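Local structure of dihydrofolate reductase (Schistosoma mansoni, 3VCO) at residues A[89-93]-A[94-98]; A[105-108]-A[109-113]; A[141-145]-A[146-150]. The protein catalyses the NADPH-dependent reduction of 7,8-dihydrofolate to tetrahydrofolate, a step that feeds thymidylate, purine and glycine synthesis. One frame throughout, in Å; residues are numbered along the deposited sequence.

Contact 1: residues A[89-93]-A[94-98]. With SO4 (sulfate ion), chain B.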
ATOM      1  N   ASN A  89     -10.731  -4.366  -3.817  1.00 25.94           N
ATOM      2  CA  ASN A  89     -10.581  -2.998  -3.305  1.00 24.66           C
ATOM      3  C   ASN A  89     -11.423  -2.785  -2.051  1.00 28.62           C
ATOM      4  O   ASN A  89     -12.649  -3.006  -2.065  1.00 29.11           O
ATOM      5  CB  ASN A  89     -11.061  -1.969  -4.338  1.00 26.84           C
ATOM      6  CG  ASN A  89     -10.177  -1.885  -5.559  1.00 34.12           C
ATOM      7  OD1 ASN A  89      -9.839  -0.786  -5.999  1.00 35.15           O
ATOM      8  ND2 ASN A  89      -9.780  -3.034  -6.106  1.00 31.81           N
ATOM      9  N   ILE A  90     -10.798  -2.301  -0.984  1.00 23.22           N
ATOM     10  CA  ILE A  90     -11.538  -2.053   0.242  1.00 26.33           C
ATOM     11  C   ILE A  90     -11.155  -0.668   0.757  1.00 26.19           C
ATOM     12  O   ILE A  90      -9.985  -0.382   0.932  1.00 23.98           O
ATOM     13  CB  ILE A  90     -11.186  -3.078   1.353  1.00 26.11           C
ATOM     14  CG1 ILE A  90     -11.534  -4.487   0.903  1.00 34.29           C
ATOM     15  CG2 ILE A  90     -11.979  -2.777   2.658  1.00 20.02           C
ATOM     16  CD1 ILE A  90     -11.132  -5.522   1.908  1.00 38.12           C
ATOM     17  N   VAL A  91     -12.147   0.192   0.936  1.00 26.22           N
ATOM     18  CA  VAL A  91     -11.865   1.517   1.466  1.00 28.21           C
ATOM     19  C   VAL A  91     -12.348   1.564   2.920  1.00 31.08           C
ATOM     20  O   VAL A  91     -13.468   1.148   3.196  1.00 30.56           O
ATOM     21  CB  VAL A  91     -12.576   2.605   0.624  1.00 34.13           C
ATOM     22  CG1 VAL A  91     -12.315   4.002   1.204  1.00 30.71           C
ATOM     23  CG2 VAL A  91     -12.092   2.554  -0.852  1.00 26.54           C
ATOM     24  N   VAL A  92     -11.512   2.069   3.826  1.00 23.63           N
ATOM     25  CA  VAL A  92     -11.881   2.157   5.225  1.00 25.48           C
ATOM     26  C   VAL A  92     -12.328   3.596   5.452  1.00 31.41           C
ATOM     27  O   VAL A  92     -11.502   4.495   5.502  1.00 32.19           O
ATOM     28  CB  VAL A  92     -10.696   1.837   6.128  1.00 32.36           C
ATOM     29  CG1 VAL A  92     -11.047   2.091   7.645  1.00 27.55           C
ATOM     30  CG2 VAL A  92     -10.197   0.391   5.817  1.00 26.05           C
ATOM     31  N   SER A  93     -13.636   3.789   5.554  1.00 32.73           N
ATOM     32  CA  SER A  93     -14.223   5.118   5.664  1.00 41.41           C
ATOM     33  C   SER A  93     -15.609   5.016   6.317  1.00 45.97           C
ATOM     34  O   SER A  93     -16.292   4.028   6.142  1.00 44.91           O
ATOM     35  CB  SER A  93     -14.341   5.733   4.260  1.00 36.33           C
ATOM     36  OG  SER A  93     -15.087   6.960   4.254  1.00 41.19           O
ATOM     37  N   SER A  94     -16.025   6.045   7.045  1.00 48.55           N
ATOM     38  CA  SER A  94     -17.411   6.121   7.520  1.00 55.66           C
ATOM     39  C   SER A  94     -18.207   7.103   6.665  1.00 57.59           C
ATOM     40  O   SER A  94     -19.433   7.151   6.738  1.00 55.17           O
ATOM     41  CB  SER A  94     -17.488   6.538   8.990  1.00 60.00           C
ATOM     42  OG  SER A  94     -16.209   6.794   9.548  1.00 61.81           O
ATOM     43  N   THR A  95     -17.493   7.862   5.835  1.00 52.14           N
ATOM     44  CA  THR A  95     -18.097   8.888   4.988  1.00 64.75           C
ATOM     45  C   THR A  95     -18.566   8.340   3.647  1.00 60.00           C
ATOM     46  O   THR A  95     -19.675   8.618   3.211  1.00 59.18           O
ATOM     47  CB  THR A  95     -17.084   9.981   4.651  1.00 69.64           C
ATOM     48  OG1 THR A  95     -16.077  10.049   5.669  1.00 75.57           O
ATOM     49  CG2 THR A  95     -17.780  11.295   4.522  1.00 78.37           C
ATOM     50  N   LEU A  96     -17.701   7.573   2.987  1.00 49.29           N
ATOM     51  CA  LEU A  96     -17.961   7.177   1.614  1.00 52.05           C
ATOM     52  C   LEU A  96     -19.282   6.427   1.519  1.00 60.34           C
ATOM     53  O   LEU A  96     -19.419   5.287   1.961  1.00 59.82           O
ATOM     54  CB  LEU A  96     -16.777   6.393   1.017  1.00 40.19           C
ATOM     55  CG  LEU A  96     -16.857   6.119  -0.490  1.00 48.36           C
ATOM     56  CD1 LEU A  96     -17.041   7.424  -1.297  1.00 54.07           C
ATOM     57  CD2 LEU A  96     -15.635   5.362  -0.979  1.00 49.54           C
ATOM     58  N   SER A  97     -20.279   7.113   0.988  1.00 72.19           N
ATOM     59  CA  SER A  97     -21.624   6.575   0.994  1.00 79.13           C
ATOM     60  C   SER A  97     -21.747   5.465  -0.025  1.00 77.37           C
ATOM     61  O   SER A  97     -22.339   4.427   0.265  1.00 82.85           O
ATOM     62  CB  SER A  97     -22.678   7.676   0.761  1.00 89.61           C
ATOM     63  OG  SER A  97     -22.162   8.764   0.015  1.00 93.86           O
ATOM     64  N   HIS A  98     -21.179   5.674  -1.214  1.00 64.36           N
ATOM     65  CA  HIS A  98     -21.343   4.704  -2.274  1.00 62.74           C
ATOM     66  C   HIS A  98     -19.992   4.340  -2.885  1.00 69.65           C
ATOM     67  O   HIS A  98     -19.001   5.068  -2.733  1.00 71.31           O
ATOM     68  CB  HIS A  98     -22.332   5.208  -3.318  1.00 70.81           C
ATOM     69  CG  HIS A  98     -23.631   5.675  -2.728  1.00 73.53           C
ATOM     70  ND1 HIS A  98     -23.819   6.963  -2.271  1.00 77.16           N
ATOM     71  CD2 HIS A  98     -24.786   5.016  -2.474  1.00 69.67           C
ATOM     72  CE1 HIS A  98     -25.042   7.082  -1.783  1.00 76.33           C
ATOM     73  NE2 HIS A  98     -25.648   5.916  -1.894  1.00 73.07           N
TER
HETATM   74  S   SO4 B 200     -13.381   9.095   7.010  1.00 75.07           S
HETATM   75  O1  SO4 B 200     -13.882   7.917   7.725  1.00 78.65           O
HETATM   76  O2  SO4 B 200     -12.062   9.422   7.539  1.00 60.60           O
HETATM   77  O3  SO4 B 200     -13.395   8.860   5.564  1.00 62.46           O
HETATM   78  O4  SO4 B 200     -14.276  10.229   7.235  1.00 86.99           O
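Ser93 OG reaches over the turn that follows its strand and takes up the backbone N-H of Leu96. The bond is 3.0 Å from Leu96 N to Ser93 OG and almost straight, 170° at the hydrogen. Thr95 N is equally near the same oxygen but comes in at a poor angle, 135°, and adds a weak bond. The hydroxyl is also a donor: Ser93 OG donates a hydrogen bond to O3 of a sulfate ion, 2.9 Å away. The torsion explains the reach, since OG stands opposite the backbone N of Ser93 (chi1 171°) and beside the carbonyl carbon, on the side of the following residues, where it meets Leu96 N and Thr95 N. A second sulfate oxygen is held by Ser94, whose backbone N lies 2.9 Å from O1 in a straight bond, while its hydroxyl OG donates to O1 at 3.2 Å. The anion thus sits at the C-terminal end of strand 88-92, a parallel strand of the central DHFR sheet. Ser93, Ser94 and Thr95 are assigned to the NADP(+) site by similarity, and the sulfate, probably from the crystallisation liquor, is consistent with a phosphate position of the cofactor. Arg71, another residue of that predicted site, packs against the side chains of Ser93 and Thr95. Farther out, Leu96 points back toward the strand and brings CD2 to 4.2 Å from Val91 CG1, the two side chains crossing at about a right angle. Trp74 of helix 71-76 and Met69 of strand 64-70 also touch Val91, and Val105 touches Leu96.

Contact 2: residues A[105-108]-A[109-113]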
ATOM      1  N   VAL A 105     -16.653  -0.933   1.199  1.00 30.95           N
ATOM      2  CA  VAL A 105     -16.441   0.174   2.117  1.00 30.33           C
ATOM      3  C   VAL A 105     -16.745  -0.313   3.511  1.00 33.74           C
ATOM      4  O   VAL A 105     -17.811  -0.873   3.707  1.00 33.35           O
ATOM      5  CB  VAL A 105     -17.408   1.314   1.791  1.00 34.19           C
ATOM      6  CG1 VAL A 105     -17.257   2.433   2.809  1.00 34.19           C
ATOM      7  CG2 VAL A 105     -17.182   1.807   0.326  1.00 30.31           C
ATOM      8  N   VAL A 106     -15.805  -0.171   4.455  1.00 29.14           N
ATOM      9  CA  VAL A 106     -16.005  -0.636   5.830  1.00 32.11           C
ATOM     10  C   VAL A 106     -15.511   0.455   6.797  1.00 34.97           C
ATOM     11  O   VAL A 106     -14.732   1.308   6.400  1.00 35.71           O
ATOM     12  CB  VAL A 106     -15.238  -1.954   6.089  1.00 31.95           C
ATOM     13  CG1 VAL A 106     -15.686  -3.067   5.101  1.00 29.47           C
ATOM     14  CG2 VAL A 106     -13.741  -1.716   5.963  1.00 27.00           C
ATOM     15  N   PRO A 107     -16.014   0.477   8.051  1.00 34.55           N
ATOM     16  CA  PRO A 107     -15.683   1.614   8.918  1.00 38.67           C
ATOM     17  C   PRO A 107     -14.293   1.541   9.540  1.00 43.55           C
ATOM     18  O   PRO A 107     -13.810   2.565  10.057  1.00 43.03           O
ATOM     19  CB  PRO A 107     -16.730   1.526  10.035  1.00 43.03           C
ATOM     20  CG  PRO A 107     -17.100   0.078  10.077  1.00 41.81           C
ATOM     21  CD  PRO A 107     -17.019  -0.413   8.660  1.00 39.70           C
ATOM     22  N   SER A 108     -13.653   0.376   9.494  1.00 38.49           N
ATOM     23  CA  SER A 108     -12.406   0.210  10.227  1.00 41.13           C
ATOM     24  C   SER A 108     -11.508  -0.831   9.581  1.00 35.73           C
ATOM     25  O   SER A 108     -11.955  -1.639   8.775  1.00 30.67           O
ATOM     26  CB  SER A 108     -12.660  -0.133  11.706  1.00 43.18           C
ATOM     27  OG  SER A 108     -13.043  -1.496  11.851  1.00 41.55           O
ATOM     28  N   LEU A 109     -10.227  -0.775   9.913  1.00 34.21           N
ATOM     29  CA  LEU A 109      -9.284  -1.821   9.501  1.00 35.25           C
ATOM     30  C   LEU A 109      -9.687  -3.191  10.046  1.00 40.58           C
ATOM     31  O   LEU A 109      -9.553  -4.197   9.342  1.00 41.21           O
ATOM     32  CB  LEU A 109      -7.873  -1.476   9.985  1.00 39.17           C
ATOM     33  CG  LEU A 109      -6.773  -2.423   9.510  1.00 37.20           C
ATOM     34  CD1 LEU A 109      -6.721  -2.386   7.948  1.00 37.24           C
ATOM     35  CD2 LEU A 109      -5.476  -1.982  10.092  1.00 43.91           C
ATOM     36  N   ASN A 110     -10.134  -3.218  11.304  1.00 38.61           N
ATOM     37  CA  ASN A 110     -10.676  -4.420  11.921  1.00 45.09           C
ATOM     38  C   ASN A 110     -11.637  -5.027  10.959  1.00 41.45           C
ATOM     39  O   ASN A 110     -11.540  -6.206  10.619  1.00 37.94           O
ATOM     40  CB  ASN A 110     -11.457  -4.122  13.230  1.00 42.54           C
ATOM     41  CG  ASN A 110     -10.576  -4.159  14.436  1.00 52.36           C
ATOM     42  OD1 ASN A 110      -9.424  -4.540  14.304  1.00 61.59           O
ATOM     43  ND2 ASN A 110     -11.092  -3.762  15.630  1.00 49.77           N
ATOM     44  N   ALA A 111     -12.570  -4.193  10.515  1.00 42.33           N
ATOM     45  CA  ALA A 111     -13.639  -4.664   9.677  1.00 36.55           C
ATOM     46  C   ALA A 111     -13.142  -5.112   8.292  1.00 31.28           C
ATOM     47  O   ALA A 111     -13.680  -6.062   7.737  1.00 33.85           O
ATOM     48  CB  ALA A 111     -14.791  -3.640   9.610  1.00 31.03           C
ATOM     49  N   ALA A 112     -12.121  -4.445   7.744  1.00 29.92           N
ATOM     50  CA  ALA A 112     -11.576  -4.881   6.454  1.00 35.59           C
ATOM     51  C   ALA A 112     -11.006  -6.297   6.595  1.00 30.19           C
ATOM     52  O   ALA A 112     -11.224  -7.128   5.737  1.00 35.51           O
ATOM     53  CB  ALA A 112     -10.496  -3.935   5.949  1.00 28.15           C
ATOM     54  N   ILE A 113     -10.270  -6.555   7.670  1.00 30.03           N
ATOM     55  CA  ILE A 113      -9.673  -7.894   7.864  1.00 31.70           C
ATOM     56  C   ILE A 113     -10.731  -8.968   8.109  1.00 38.63           C
ATOM     57  O   ILE A 113     -10.665 -10.072   7.543  1.00 41.24           O
ATOM     58  CB  ILE A 113      -8.616  -7.891   8.969  1.00 33.81           C
ATOM     59  CG1 ILE A 113      -7.508  -6.906   8.608  1.00 40.93           C
ATOM     60  CG2 ILE A 113      -8.017  -9.284   9.188  1.00 33.77           C
ATOM     61  CD1 ILE A 113      -6.917  -7.139   7.219  1.00 45.80           C
TER
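Ser108 and Ala111 are joined by a capping bond: the hydroxyl OG of Ser108 accepts from the backbone N of Ala111 at 3.0 Å, with 156° at the hydrogen. OG gets there because it sits between the backbone N and carbonyl carbon of its own residue (chi1 77°), swung over the first turn of the helix. From there it also lies 3.4 Å from Asn110 CB, beside the first turn of the helix that it caps. The backbone of the same serine supplies a second bond, Ala112 N to Ser108 O at 3.0 Å, so Ser108 meets the opening turn of the helix with both its side chain and its carbonyl.

The apolar contacts come from the strand side. Val106 sets CB against Ala111 CB at 3.9 Å, while its CG2 branch rests on Ala112, 3.6 Å from that residue's backbone N and 3.9 Å from its CB. Pro107 adds the lip of its ring, CD lying 4.0 Å from Ala111 CB. With only methyl groups at Ala111 and Ala112, the helix start lies close to the end of the strand. Behind them, Ile90 touches both Val106 and Ala112, and Val68 touches Ala112, bringing the helix down on the sheet.

Ser108 is a classical serine N-cap, here at the tight strand-to-helix junction between edge strand 104-106 and helix 109-116, part of the alternating parallel alpha/beta architecture of dihydrofolate reductase.

Contact 3: residues A[141-145]-A[146-150]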
ATOM      1  N   LEU A 141       1.163  -0.665  11.639  1.00 28.35           N
ATOM      2  CA  LEU A 141       2.490  -0.774  12.254  1.00 25.36           C
ATOM      3  C   LEU A 141       2.410  -0.986  13.763  1.00 36.29           C
ATOM      4  O   LEU A 141       3.283  -1.604  14.341  1.00 40.27           O
ATOM      5  CB  LEU A 141       3.301   0.524  12.017  1.00 35.14           C
ATOM      6  CG  LEU A 141       3.849   0.518  10.578  1.00 38.50           C
ATOM      7  CD1 LEU A 141       4.433   1.867  10.231  1.00 39.75           C
ATOM      8  CD2 LEU A 141       4.894  -0.576  10.485  1.00 37.16           C
ATOM      9  N   LYS A 142       1.385  -0.420  14.389  1.00 27.60           N
ATOM     10  CA  LYS A 142       1.278  -0.404  15.852  1.00 31.47           C
ATOM     11  C   LYS A 142       0.776  -1.754  16.432  1.00 38.60           C
ATOM     12  O   LYS A 142       1.079  -2.079  17.577  1.00 39.99           O
ATOM     13  CB  LYS A 142       0.371   0.762  16.309  1.00 34.90           C
ATOM     14  CG  LYS A 142       0.432   1.126  17.802  1.00 46.66           C
ATOM     15  CD  LYS A 142      -0.033   2.580  18.168  1.00 81.92           C
ATOM     16  CE  LYS A 142       1.136   3.489  18.677  1.00 58.15           C
ATOM     17  NZ  LYS A 142       0.729   4.683  19.533  1.00 63.13           N
ATOM     18  N   GLN A 143      -0.008  -2.515  15.672  1.00 36.31           N
ATOM     19  CA  GLN A 143      -0.495  -3.819  16.174  1.00 33.91           C
ATOM     20  C   GLN A 143       0.643  -4.825  16.360  1.00 38.40           C
ATOM     21  O   GLN A 143       1.630  -4.795  15.633  1.00 37.03           O
ATOM     22  CB  GLN A 143      -1.648  -4.406  15.324  1.00 29.21           C
ATOM     23  CG  GLN A 143      -1.341  -4.631  13.788  1.00 28.55           C
ATOM     24  CD  GLN A 143      -0.443  -5.869  13.547  1.00 34.31           C
ATOM     25  OE1 GLN A 143      -0.571  -6.853  14.244  1.00 36.08           O
ATOM     26  NE2 GLN A 143       0.464  -5.799  12.569  1.00 31.00           N
ATOM     27  N   SER A 144       0.490  -5.700  17.354  1.00 37.59           N
ATOM     28  CA  SER A 144       1.525  -6.636  17.766  1.00 43.72           C
ATOM     29  C   SER A 144       1.056  -8.079  17.627  1.00 42.06           C
ATOM     30  O   SER A 144       1.339  -8.911  18.489  1.00 54.43           O
ATOM     31  CB  SER A 144       1.919  -6.342  19.210  1.00 48.04           C
ATOM     32  OG  SER A 144       0.786  -6.088  20.036  1.00 54.85           O
ATOM     33  N   ILE A 145       0.294  -8.339  16.564  1.00 34.85           N
ATOM     34  CA  ILE A 145      -0.308  -9.644  16.295  1.00 40.99           C
ATOM     35  C   ILE A 145       0.248 -10.249  15.015  1.00 42.59           C
ATOM     36  O   ILE A 145       0.653 -11.409  14.991  1.00 47.44           O
ATOM     37  CB  ILE A 145      -1.865  -9.532  16.127  1.00 53.08           C
ATOM     38  CG1 ILE A 145      -2.576  -9.390  17.469  1.00 61.80           C
ATOM     39  CG2 ILE A 145      -2.451 -10.747  15.451  1.00 53.75           C
ATOM     40  CD1 ILE A 145      -4.102  -9.404  17.288  1.00 64.24           C
ATOM     41  N   TYR A 146       0.216  -9.464  13.938  1.00 36.94           N
ATOM     42  CA  TYR A 146       0.620  -9.922  12.606  1.00 30.15           C
ATOM     43  C   TYR A 146       2.002  -9.339  12.242  1.00 39.95           C
ATOM     44  O   TYR A 146       2.287  -8.186  12.559  1.00 36.85           O
ATOM     45  CB  TYR A 146      -0.387  -9.494  11.537  1.00 35.95           C
ATOM     46  CG  TYR A 146      -1.799  -9.963  11.766  1.00 45.85           C
ATOM     47  CD1 TYR A 146      -2.171 -11.267  11.467  1.00 45.76           C
ATOM     48  CD2 TYR A 146      -2.757  -9.116  12.290  1.00 50.27           C
ATOM     49  CE1 TYR A 146      -3.450 -11.714  11.676  1.00 46.45           C
ATOM     50  CE2 TYR A 146      -4.049  -9.561  12.500  1.00 50.60           C
ATOM     51  CZ  TYR A 146      -4.376 -10.866  12.190  1.00 52.26           C
ATOM     52  OH  TYR A 146      -5.645 -11.335  12.400  1.00 57.46           O
ATOM     53  N   PRO A 147       2.845 -10.125  11.550  1.00 41.85           N
ATOM     54  CA  PRO A 147       4.104  -9.563  11.025  1.00 42.30           C
ATOM     55  C   PRO A 147       3.833  -8.564   9.893  1.00 32.27           C
ATOM     56  O   PRO A 147       2.840  -8.687   9.210  1.00 26.00           O
ATOM     57  CB  PRO A 147       4.833 -10.795  10.469  1.00 42.81           C
ATOM     58  CG  PRO A 147       3.741 -11.723  10.067  1.00 44.54           C
ATOM     59  CD  PRO A 147       2.641 -11.522  11.120  1.00 44.38           C
ATOM     60  N   VAL A 148       4.708  -7.582   9.698  1.00 27.14           N
ATOM     61  CA  VAL A 148       4.437  -6.580   8.698  1.00 24.17           C
ATOM     62  C   VAL A 148       5.600  -6.544   7.730  1.00 26.80           C
ATOM     63  O   VAL A 148       6.735  -6.729   8.137  1.00 29.16           O
ATOM     64  CB  VAL A 148       4.348  -5.199   9.363  1.00 32.32           C
ATOM     65  CG1 VAL A 148       4.125  -4.074   8.292  1.00 36.31           C
ATOM     66  CG2 VAL A 148       3.266  -5.201  10.482  1.00 32.94           C
ATOM     67  N   ARG A 149       5.295  -6.330   6.457  1.00 24.07           N
ATOM     68  CA  ARG A 149       6.335  -6.190   5.433  1.00 30.09           C
ATOM     69  C   ARG A 149       6.064  -4.829   4.824  1.00 27.28           C
ATOM     70  O   ARG A 149       4.917  -4.474   4.620  1.00 29.66           O
ATOM     71  CB  ARG A 149       6.216  -7.262   4.335  1.00 26.55           C
ATOM     72  CG  ARG A 149       7.129  -6.924   3.123  1.00 25.55           C
ATOM     73  CD  ARG A 149       7.245  -8.051   2.167  1.00 26.98           C
ATOM     74  NE  ARG A 149       8.054  -9.105   2.762  1.00 26.53           N
ATOM     75  CZ  ARG A 149       8.502 -10.151   2.098  1.00 35.33           C
ATOM     76  NH1 ARG A 149       8.235 -10.295   0.795  1.00 35.08           N
ATOM     77  NH2 ARG A 149       9.218 -11.037   2.744  1.00 35.32           N
ATOM     78  N   ILE A 150       7.104  -4.050   4.561  1.00 29.90           N
ATOM     79  CA  ILE A 150       6.905  -2.757   3.923  1.00 24.81           C
ATOM     80  C   ILE A 150       7.568  -2.764   2.548  1.00 23.72           C
ATOM     81  O   ILE A 150       8.759  -2.975   2.440  1.00 29.63           O
ATOM     82  CB  ILE A 150       7.628  -1.633   4.728  1.00 27.54           C
ATOM     83  CG1 ILE A 150       7.044  -1.527   6.148  1.00 27.02           C
ATOM     84  CG2 ILE A 150       7.524  -0.307   3.987  1.00 28.53           C
ATOM     85  CD1 ILE A 150       7.942  -0.646   7.110  1.00 39.30           C
TER
HETATM   86  O   HOH W   1       3.434  -6.725  14.370  1.00 47.08           O
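Over one face of the Tyr146 ring lies the CG2 methyl of Ile145, 3.5 Å from the ring centroid and only 12° off the normal, a CH-pi contact between neighbours whose side chains run side by side. Gln143 OE1 approaches the same ring obliquely. The other flat group, the Gln143 amide, is held at both ends. Its OE1 accepts from Tyr146 N at 2.7 Å, in the carbonyl plane on a lone pair and practically straight. Ile145 N adds a second bond to OE1 at 2.9 Å, tilted 32° from that plane. On the other side of the amide, Gln143 NE2 donates to Tyr146 O at 3.0 Å and also to Ala140 O. A bend at chi2 (75°) folds the chain back over its own turn, leaving NE2 3.5 Å from Val148 CG2. A water donates to both Gln143 O and Tyr146 O, the latter at 2.6 Å. Towards the core, Leu141 CD2 meets Val148 CG1 at 4.2 Å.

This is the turn linking helix 134-142 to strand 148-156. With two N-H groups on OE1 and two carbonyls on NE2, the amide orientation is fixed, and one side chain joins the backbone of both sides of the turn.

In the fold
Contacts 1 and 2 are direct neighbours, with centres 9 Å apart: strands 88-92 and 104-106 pair in parallel, Ser93 N lying 2.8 Å from Val106 O and Val91 O 3.0 Å from Val106 N, both probable hydrogen bonds. Val92 CG1 also packs on Ser108 CA at 3.5 Å, tying the sulfate-bearing turn to the capped helix start. Contact 3 has its centre 16 Å from that of contact 2 and 23 Å from that of contact 1; its nearest atoms come within about 4 Å and 13 Å of them, without touching. It joins the same sheet through strand 148-156. Only contact 1 contains residues of the predicted NADP(+) site; Leu109 of contact 2 and Leu141 of contact 3 approach Glu139 and Tyr137, which also belong to it.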